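Local coordinates for endoglucanase (Clostridium thermocellum, PDB 2YIK), which probably hydrolyses internal beta-1,4-glycosidic bonds of cellulose, as a family 9 glycoside hydrolase, at residues R78-D82 with S83-N87; N229-N232 with F233-T236; F161-Y164 with F165-C168. All coordinates share one frame; numbering follows the deposited sequence.

Interaction 1: R78-D82 with S83-N87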
loop_
_atom_site.group_PDB
_atom_site.type_symbol
_atom_site.label_atom_id
_atom_site.label_comp_id
_atom_site.label_asym_id
_atom_site.label_seq_id
_atom_site.Cartn_x
_atom_site.Cartn_y
_atom_site.Cartn_z
ATOM N N ARG A 78 -23.372 -8.030 3.771
ATOM C CA ARG A 78 -24.424 -8.386 4.711
ATOM C C ARG A 78 -23.860 -9.284 5.795
ATOM O O ARG A 78 -24.449 -10.318 6.113
ATOM C CB ARG A 78 -25.555 -9.143 4.012
ATOM C CG ARG A 78 -26.332 -8.378 2.963
ATOM C CD ARG A 78 -26.573 -9.324 1.790
ATOM N NE ARG A 78 -26.392 -10.724 2.200
ATOM C CZ ARG A 78 -26.113 -11.728 1.369
ATOM N NH1 ARG A 78 -25.979 -11.498 0.067
ATOM N NH2 ARG A 78 -25.948 -12.966 1.845
ATOM N N LEU A 79 -22.711 -8.907 6.348
ATOM C CA LEU A 79 -22.088 -9.692 7.413
ATOM C C LEU A 79 -22.973 -9.669 8.660
ATOM O O LEU A 79 -23.357 -8.596 9.124
ATOM C CB LEU A 79 -20.725 -9.103 7.767
ATOM C CG LEU A 79 -19.962 -9.842 8.868
ATOM C CD1 LEU A 79 -19.557 -11.211 8.365
ATOM C CD2 LEU A 79 -18.734 -9.053 9.274
ATOM N N PRO A 80 -23.317 -10.849 9.215
ATOM C CA PRO A 80 -24.161 -10.870 10.415
ATOM C C PRO A 80 -23.440 -10.282 11.616
ATOM O O PRO A 80 -22.289 -10.615 11.889
ATOM C CB PRO A 80 -24.466 -12.356 10.604
ATOM C CG PRO A 80 -24.444 -12.884 9.203
ATOM C CD PRO A 80 -23.205 -12.202 8.641
ATOM N N LEU A 81 -24.132 -9.416 12.343
ATOM C CA LEU A 81 -23.550 -8.776 13.509
ATOM C C LEU A 81 -23.689 -9.641 14.761
ATOM O O LEU A 81 -24.675 -9.536 15.485
ATOM C CB LEU A 81 -24.216 -7.411 13.731
ATOM C CG LEU A 81 -23.733 -6.551 14.905
ATOM C CD1 LEU A 81 -22.255 -6.215 14.737
ATOM C CD2 LEU A 81 -24.568 -5.277 14.972
ATOM N N ASP A 82 -22.713 -10.514 14.995
ATOM C CA ASP A 82 -22.705 -11.366 16.185
ATOM C C ASP A 82 -21.268 -11.746 16.520
ATOM O O ASP A 82 -20.352 -11.438 15.759
ATOM C CB ASP A 82 -23.577 -12.623 15.998
ATOM C CG ASP A 82 -23.116 -13.503 14.852
ATOM O OD1 ASP A 82 -21.974 -14.018 14.888
ATOM O OD2 ASP A 82 -23.908 -13.687 13.911
ATOM N N SER A 83 -21.072 -12.410 17.658
ATOM C CA SER A 83 -19.734 -12.786 18.111
ATOM C C SER A 83 -19.057 -13.943 17.387
ATOM O O SER A 83 -17.969 -14.362 17.778
ATOM C CB SER A 83 -19.755 -13.077 19.615
ATOM O OG SER A 83 -20.672 -14.112 19.922
ATOM N N GLN A 84 -19.695 -14.471 16.348
ATOM C CA GLN A 84 -19.097 -15.562 15.589
ATOM C C GLN A 84 -18.749 -15.064 14.193
ATOM O O GLN A 84 -17.674 -15.353 13.678
ATOM C CB GLN A 84 -20.043 -16.771 15.494
ATOM C CG GLN A 84 -20.143 -17.625 16.771
ATOM C CD GLN A 84 -21.101 -17.044 17.810
ATOM O OE1 GLN A 84 -22.158 -16.499 17.461
ATOM N NE2 GLN A 84 -20.749 -17.177 19.098
ATOM N N ASN A 85 -19.654 -14.307 13.580
ATOM C CA ASN A 85 -19.376 -13.784 12.253
ATOM C C ASN A 85 -18.424 -12.595 12.322
ATOM O O ASN A 85 -17.857 -12.189 11.310
ATOM C CB ASN A 85 -20.672 -13.415 11.527
ATOM C CG ASN A 85 -21.438 -14.642 11.059
ATOM O OD1 ASN A 85 -22.434 -15.043 11.672
ATOM N ND2 ASN A 85 -20.967 -15.255 9.975
ATOM N N THR A 86 -18.265 -12.027 13.512
ATOM C CA THR A 86 -17.318 -10.930 13.717
ATOM C C THR A 86 -16.539 -11.376 14.948
ATOM O O THR A 86 -16.885 -12.387 15.563
ATOM C CB THR A 86 -17.995 -9.571 14.041
ATOM O OG1 THR A 86 -18.419 -9.559 15.409
ATOM C CG2 THR A 86 -19.193 -9.332 13.131
ATOM N N ASN A 87 -15.497 -10.642 15.315
ATOM C CA ASN A 87 -14.728 -11.022 16.489
ATOM C C ASN A 87 -14.934 -10.034 17.632
ATOM O O ASN A 87 -14.084 -9.902 18.519
ATOM C CB ASN A 87 -13.246 -11.147 16.141
ATOM C CG ASN A 87 -12.576 -9.813 15.956
ATOM O OD1 ASN A 87 -13.187 -8.849 15.485
ATOM N ND2 ASN A 87 -11.297 -9.747 16.315
#
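Carboxylate oxygen OD1 of Asp82 is gripped by two backbone amides, Gln84 N and Asn85 N, each 2.7 Å from it. The bond from Gln84 N closes an Asx turn, and with the backbone bond from Thr86 N to Asp82 O it makes a full Asx motif, directly after the short strand 79-80. The two amides use different parts of the oxygen: Gln84 N takes the anti lone pair, away from OD2, whereas Asn85 N comes on the syn side, 28° out of the carboxylate plane, with an almost straight N-H (170°). The first torsion of Asp82 places CG between its own backbone N and carbonyl carbon (chi1 60°), which brings OD1 round to the amides of the next residues.

The carbonyl oxygen of Asp82 is held twice as well. Thr86 N donates to Asp82 O over 3.1 Å and the Thr86 hydroxyl OG1 over 2.7 Å, approaching from opposite faces of the carbonyl plane. Four donors thus fix one residue, and the carboxylate, probably charged, would be partly stabilised by the amide dipoles.

Van der Waals contacts finish the turn: the Pro80 ring lies against the Asn85 amide, Pro80 CB 3.8 Å from Asn85 CG, while Leu79 runs past Asn85 in the opposite direction, its CD1 packing on Asn85 O (3.5 Å) and, less closely, on Asn85 CB. Ser83 OG bonds to Asp90 of helix 90-100, while Arg205, bound to the carbonyl of Thr86, and the backbone pairing of Asn85 with Gly206 join the turn to the region of strand 206-209. In an apolar contact, Leu79 CD2 rests 3.9 Å from the Thr86 methyl CG2.

Interaction 2: N229-N232 with F233-T236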
loop_
_atom_site.group_PDB
_atom_site.type_symbol
_atom_site.label_atom_id
_atom_site.label_comp_id
_atom_site.label_asym_id
_atom_site.label_seq_id
_atom_site.Cartn_x
_atom_site.Cartn_y
_atom_site.Cartn_z
ATOM N N ASN A 229 -5.439 10.678 0.971
ATOM C CA ASN A 229 -6.588 10.798 0.078
ATOM C C ASN A 229 -7.035 12.260 0.070
ATOM O O ASN A 229 -7.385 12.812 -0.976
ATOM C CB ASN A 229 -7.737 9.900 0.550
ATOM C CG ASN A 229 -8.608 9.411 -0.597
ATOM O OD1 ASN A 229 -9.830 9.284 -0.459
ATOM N ND2 ASN A 229 -7.985 9.118 -1.729
ATOM N N TYR A 230 -7.023 12.883 1.245
ATOM C CA TYR A 230 -7.391 14.284 1.345
ATOM C C TYR A 230 -6.416 15.088 0.490
ATOM O O TYR A 230 -6.829 15.910 -0.333
ATOM C CB TYR A 230 -7.318 14.771 2.794
ATOM C CG TYR A 230 -7.222 16.276 2.906
ATOM C CD1 TYR A 230 -8.356 17.084 2.823
ATOM C CD2 TYR A 230 -5.981 16.898 3.032
ATOM C CE1 TYR A 230 -8.252 18.486 2.868
ATOM C CE2 TYR A 230 -5.866 18.286 3.072
ATOM C CZ TYR A 230 -7.001 19.070 2.992
ATOM O OH TYR A 230 -6.865 20.436 3.057
ATOM N N MET A 231 -5.120 14.845 0.682
ATOM C CA MET A 231 -4.090 15.561 -0.066
ATOM C C MET A 231 -4.270 15.421 -1.574
ATOM O O MET A 231 -4.027 16.365 -2.324
ATOM C CB MET A 231 -2.687 15.064 0.314
ATOM C CG MET A 231 -2.219 15.407 1.724
ATOM S SD MET A 231 -2.252 17.167 2.137
ATOM C CE MET A 231 -0.911 17.815 1.154
ATOM N N ASN A 232 -4.703 14.243 -2.013
ATOM C CA ASN A 232 -4.901 13.970 -3.433
ATOM C C ASN A 232 -6.189 14.548 -4.021
ATOM O O ASN A 232 -6.256 14.812 -5.221
ATOM C CB ASN A 232 -4.867 12.450 -3.677
ATOM C CG ASN A 232 -3.455 11.875 -3.643
ATOM O OD1 ASN A 232 -3.258 10.713 -3.297
ATOM N ND2 ASN A 232 -2.472 12.682 -4.021
ATOM N N PHE A 233 -7.204 14.760 -3.186
ATOM C CA PHE A 233 -8.482 15.272 -3.677
ATOM C C PHE A 233 -8.921 16.658 -3.210
ATOM O O PHE A 233 -9.952 17.157 -3.663
ATOM C CB PHE A 233 -9.592 14.282 -3.334
ATOM C CG PHE A 233 -9.537 13.012 -4.128
ATOM C CD1 PHE A 233 -10.015 12.969 -5.434
ATOM C CD2 PHE A 233 -8.977 11.862 -3.579
ATOM C CE1 PHE A 233 -9.936 11.791 -6.191
ATOM C CE2 PHE A 233 -8.891 10.681 -4.321
ATOM C CZ PHE A 233 -9.370 10.644 -5.629
ATOM N N LYS A 234 -8.154 17.289 -2.329
ATOM C CA LYS A 234 -8.543 18.596 -1.802
ATOM C C LYS A 234 -8.836 19.710 -2.799
ATOM O O LYS A 234 -9.579 20.639 -2.479
ATOM C CB LYS A 234 -7.506 19.101 -0.797
ATOM C CG LYS A 234 -6.114 19.330 -1.363
ATOM C CD LYS A 234 -5.181 19.732 -0.239
ATOM C CE LYS A 234 -3.723 19.602 -0.633
ATOM N NZ LYS A 234 -3.154 20.884 -1.116
ATOM N N ASP A 235 -8.256 19.638 -3.989
ATOM C CA ASP A 235 -8.476 20.682 -4.986
ATOM C C ASP A 235 -9.510 20.230 -5.992
ATOM O O ASP A 235 -10.331 21.015 -6.472
ATOM C CB ASP A 235 -7.167 21.003 -5.713
ATOM C CG ASP A 235 -6.089 21.508 -4.772
ATOM O OD1 ASP A 235 -6.325 22.534 -4.098
ATOM O OD2 ASP A 235 -5.009 20.882 -4.701
ATOM N N THR A 236 -9.477 18.935 -6.267
ATOM C CA THR A 236 -10.343 18.294 -7.234
ATOM C C THR A 236 -11.761 17.921 -6.776
ATOM O O THR A 236 -12.702 17.990 -7.569
ATOM C CB THR A 236 -9.572 17.064 -7.815
ATOM O OG1 THR A 236 -9.203 17.351 -9.169
ATOM C CG2 THR A 236 -10.374 15.779 -7.750
HETATM O O HOH W 1 -6.617 17.646 -5.583
#
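The Tyr230 ring carries Lys234 over one face, and the Phe233 ring has the Asn229 amide at its edge. Lys234 CB stands 3.7 Å above the tyrosine plane, shifted toward the rim, in a CH-pi contact at the C-terminal end of helix 216-233. Further out, Lys234 CD lies 3.7 Å from Tyr230 CE2, while Lys234 CE runs beside the Met231 side chain and comes within 3.8 Å of Met231 CE. This course depends on the first torsion of Lys234 (chi1 62°), which turns CG back between its backbone N and carbonyl carbon, toward the last helical turn.

At the phenylalanine, Asn229 ND2 is 3.2 Å from Phe233 CE2 and in the ring plane, with amide and ring planes 75° apart. Asn229 OD1 is bonded to Ser244 of helix 238-257, which helps to hold the amide in this orientation. Tyr240 of the same helix meets the Phe233 ring edge-to-face.

Beneath the side chains the helix runs out. Phe233 N donates to Asn229 O over 3.0 Å and Lys234 N to Tyr230 O over 2.8 Å, both bent. Beyond them a water takes over, receiving from Asp235 N and donating to Asn232 O at 2.9 Å, so that it bridges the end of the helix to the loop.

Because the amide nitrogen faces the C-H rim of Phe233 and not its pi cloud, that contact is van der Waals in kind; the lysine contributes hydrocarbon to Tyr230 and Met231, with no ammonium group placed over the ring.

Interaction 3: F161-Y164 with F165-C168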
loop_
_atom_site.group_PDB
_atom_site.type_symbol
_atom_site.label_atom_id
_atom_site.label_comp_id
_atom_site.label_asym_id
_atom_site.label_seq_id
_atom_site.Cartn_x
_atom_site.Cartn_y
_atom_site.Cartn_z
ATOM N N PHE A 161 -10.098 2.000 -2.504
ATOM C CA PHE A 161 -9.385 1.632 -1.269
ATOM C C PHE A 161 -9.976 2.387 -0.082
ATOM O O PHE A 161 -10.427 1.799 0.893
ATOM C CB PHE A 161 -7.899 2.024 -1.320
ATOM C CG PHE A 161 -6.976 0.941 -1.807
ATOM C CD1 PHE A 161 -6.770 -0.222 -1.064
ATOM C CD2 PHE A 161 -6.261 1.117 -2.984
ATOM C CE1 PHE A 161 -5.854 -1.188 -1.494
ATOM C CE2 PHE A 161 -5.351 0.166 -3.420
ATOM C CZ PHE A 161 -5.144 -0.993 -2.676
ATOM N N ASN A 162 -9.948 3.711 -0.183
ATOM C CA ASN A 162 -10.418 4.568 0.887
ATOM C C ASN A 162 -11.920 4.555 1.190
ATOM O O ASN A 162 -12.314 4.796 2.331
ATOM C CB ASN A 162 -9.917 5.994 0.644
ATOM C CG ASN A 162 -8.396 6.087 0.708
ATOM O OD1 ASN A 162 -7.712 6.171 -0.320
ATOM N ND2 ASN A 162 -7.859 6.057 1.923
ATOM N N ASP A 163 -12.761 4.286 0.196
ATOM C CA ASP A 163 -14.194 4.232 0.477
ATOM C C ASP A 163 -14.448 2.980 1.310
ATOM O O ASP A 163 -15.361 2.939 2.134
ATOM C CB ASP A 163 -15.020 4.192 -0.815
ATOM C CG ASP A 163 -14.950 5.498 -1.589
ATOM O OD1 ASP A 163 -14.640 6.535 -0.975
ATOM O OD2 ASP A 163 -15.217 5.495 -2.809
ATOM N N TYR A 164 -13.616 1.962 1.088
ATOM C CA TYR A 164 -13.710 0.709 1.823
ATOM C C TYR A 164 -13.337 0.986 3.282
ATOM O O TYR A 164 -14.045 0.565 4.196
ATOM C CB TYR A 164 -12.767 -0.330 1.198
ATOM C CG TYR A 164 -12.476 -1.560 2.037
ATOM C CD1 TYR A 164 -13.496 -2.412 2.459
ATOM C CD2 TYR A 164 -11.161 -1.899 2.359
ATOM C CE1 TYR A 164 -13.210 -3.579 3.178
ATOM C CE2 TYR A 164 -10.860 -3.051 3.074
ATOM C CZ TYR A 164 -11.886 -3.892 3.483
ATOM O OH TYR A 164 -11.583 -5.038 4.190
ATOM N N PHE A 165 -12.239 1.708 3.495
ATOM C CA PHE A 165 -11.803 2.042 4.847
ATOM C C PHE A 165 -12.909 2.823 5.570
ATOM O O PHE A 165 -13.264 2.515 6.708
ATOM C CB PHE A 165 -10.520 2.892 4.822
ATOM C CG PHE A 165 -9.333 2.217 4.172
ATOM C CD1 PHE A 165 -9.128 0.846 4.294
ATOM C CD2 PHE A 165 -8.396 2.973 3.467
ATOM C CE1 PHE A 165 -8.006 0.233 3.722
ATOM C CE2 PHE A 165 -7.274 2.374 2.892
ATOM C CZ PHE A 165 -7.076 1.001 3.020
ATOM N N MET A 166 -13.459 3.830 4.903
ATOM C CA MET A 166 -14.509 4.638 5.511
ATOM C C MET A 166 -15.762 3.852 5.884
ATOM O O MET A 166 -16.296 4.036 6.979
ATOM C CB MET A 166 -14.841 5.838 4.614
ATOM C CG MET A 166 -13.707 6.876 4.619
ATOM S SD MET A 166 -13.971 8.427 3.734
ATOM C CE MET A 166 -13.466 7.973 2.065
ATOM N N ARG A 167 -16.227 2.977 4.996
ATOM C CA ARG A 167 -17.406 2.153 5.279
ATOM C C ARG A 167 -17.119 1.234 6.471
ATOM O O ARG A 167 -18.019 0.881 7.230
ATOM C CB ARG A 167 -17.770 1.274 4.071
ATOM C CG ARG A 167 -18.551 1.958 2.961
ATOM C CD ARG A 167 -19.110 0.922 1.984
ATOM N NE ARG A 167 -18.043 0.125 1.404
ATOM C CZ ARG A 167 -17.337 0.479 0.336
ATOM N NH1 ARG A 167 -17.592 1.620 -0.285
ATOM N NH2 ARG A 167 -16.358 -0.304 -0.092
ATOM N N CYS A 168 -15.856 0.846 6.626
ATOM C CA CYS A 168 -15.454 -0.047 7.713
ATOM C C CYS A 168 -15.178 0.668 9.031
ATOM O O CYS A 168 -14.897 0.033 10.049
ATOM C CB CYS A 168 -14.228 -0.862 7.292
ATOM S SG CYS A 168 -14.595 -2.170 6.078
#
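The Phe165 side chain starts with CB 3.6 Å from Asn162 O and then lies back over the preceding turn of helix 151-167. Its CG reaches Phe161 O, which sits 3.4 Å above the ring plane over the centre, so that every ring atom is close to this one carbonyl. On one flank CD2 approaches the Asn162 amide, which stands at the ring edge with its plane turned 81° from the ring. On the other flank Phe165 CD1 meets Tyr164 CD2 at 3.9 Å; the two rings are oblique, neither stacked nor edge-to-face. Farther out, Phe165 CE2 is 4.3 Å from Phe161 CB, Phe165 CE1 is near Tyr164 CD2, and Phe165 CZ, the tip, is 4.0 Å from Phe161 O. With CG anti to the carbonyl carbon (chi1 -61°), the ring is directed back along the helix, and the oxygen over its face still accepts the regular i to i+4 bond from Phe165 N.

Next to this, Arg167 bends at chi3 and lays its guanidinium on the backbone, with Asp163 O 3.5 Å above the plane over its centre. Its charge does not meet Asp163 directly: Arg167 NH2 bonds to the carbonyl of Ser111, while Asp163 OD1 bonds to the hydroxyl of Tyr240. At the helix end Cys168 N still bonds to Tyr164 O, and Cys168 SG lies obliquely beside the Tyr164 ring, 3.5 Å from CE1, in a sulfur-aromatic contact.

Most of the turn is buried among the helices of the family 9 catalytic fold, an (alpha/alpha)6 barrel. Phe165 packs on helices 124-140 and 216-233, and Met166 on helix 238-257, whereas Tyr164 and Cys168 touch strand 177-184, where the chain passes into the antiparallel sheet.

From the N terminus, interaction 1 comes first and closes the tight turn that joins strand 79-80 to the loop before helix 90-100. Interaction 3 follows, on the last turns of helix 151-167, and interaction 2 comes last, where helix 216-233 gives way to its loop. Each is local to one continuous stretch, so the three stand in series and none nests in or crosses another. Interactions 2 and 3 nevertheless touch through Asn229 and Asn162, joining helices 151-167 and 216-233 in the helical body. Interaction 1 lies apart, its nearest atoms about 9 Å from interaction 3 and about 22 Å from interaction 2, beside strand 206-209.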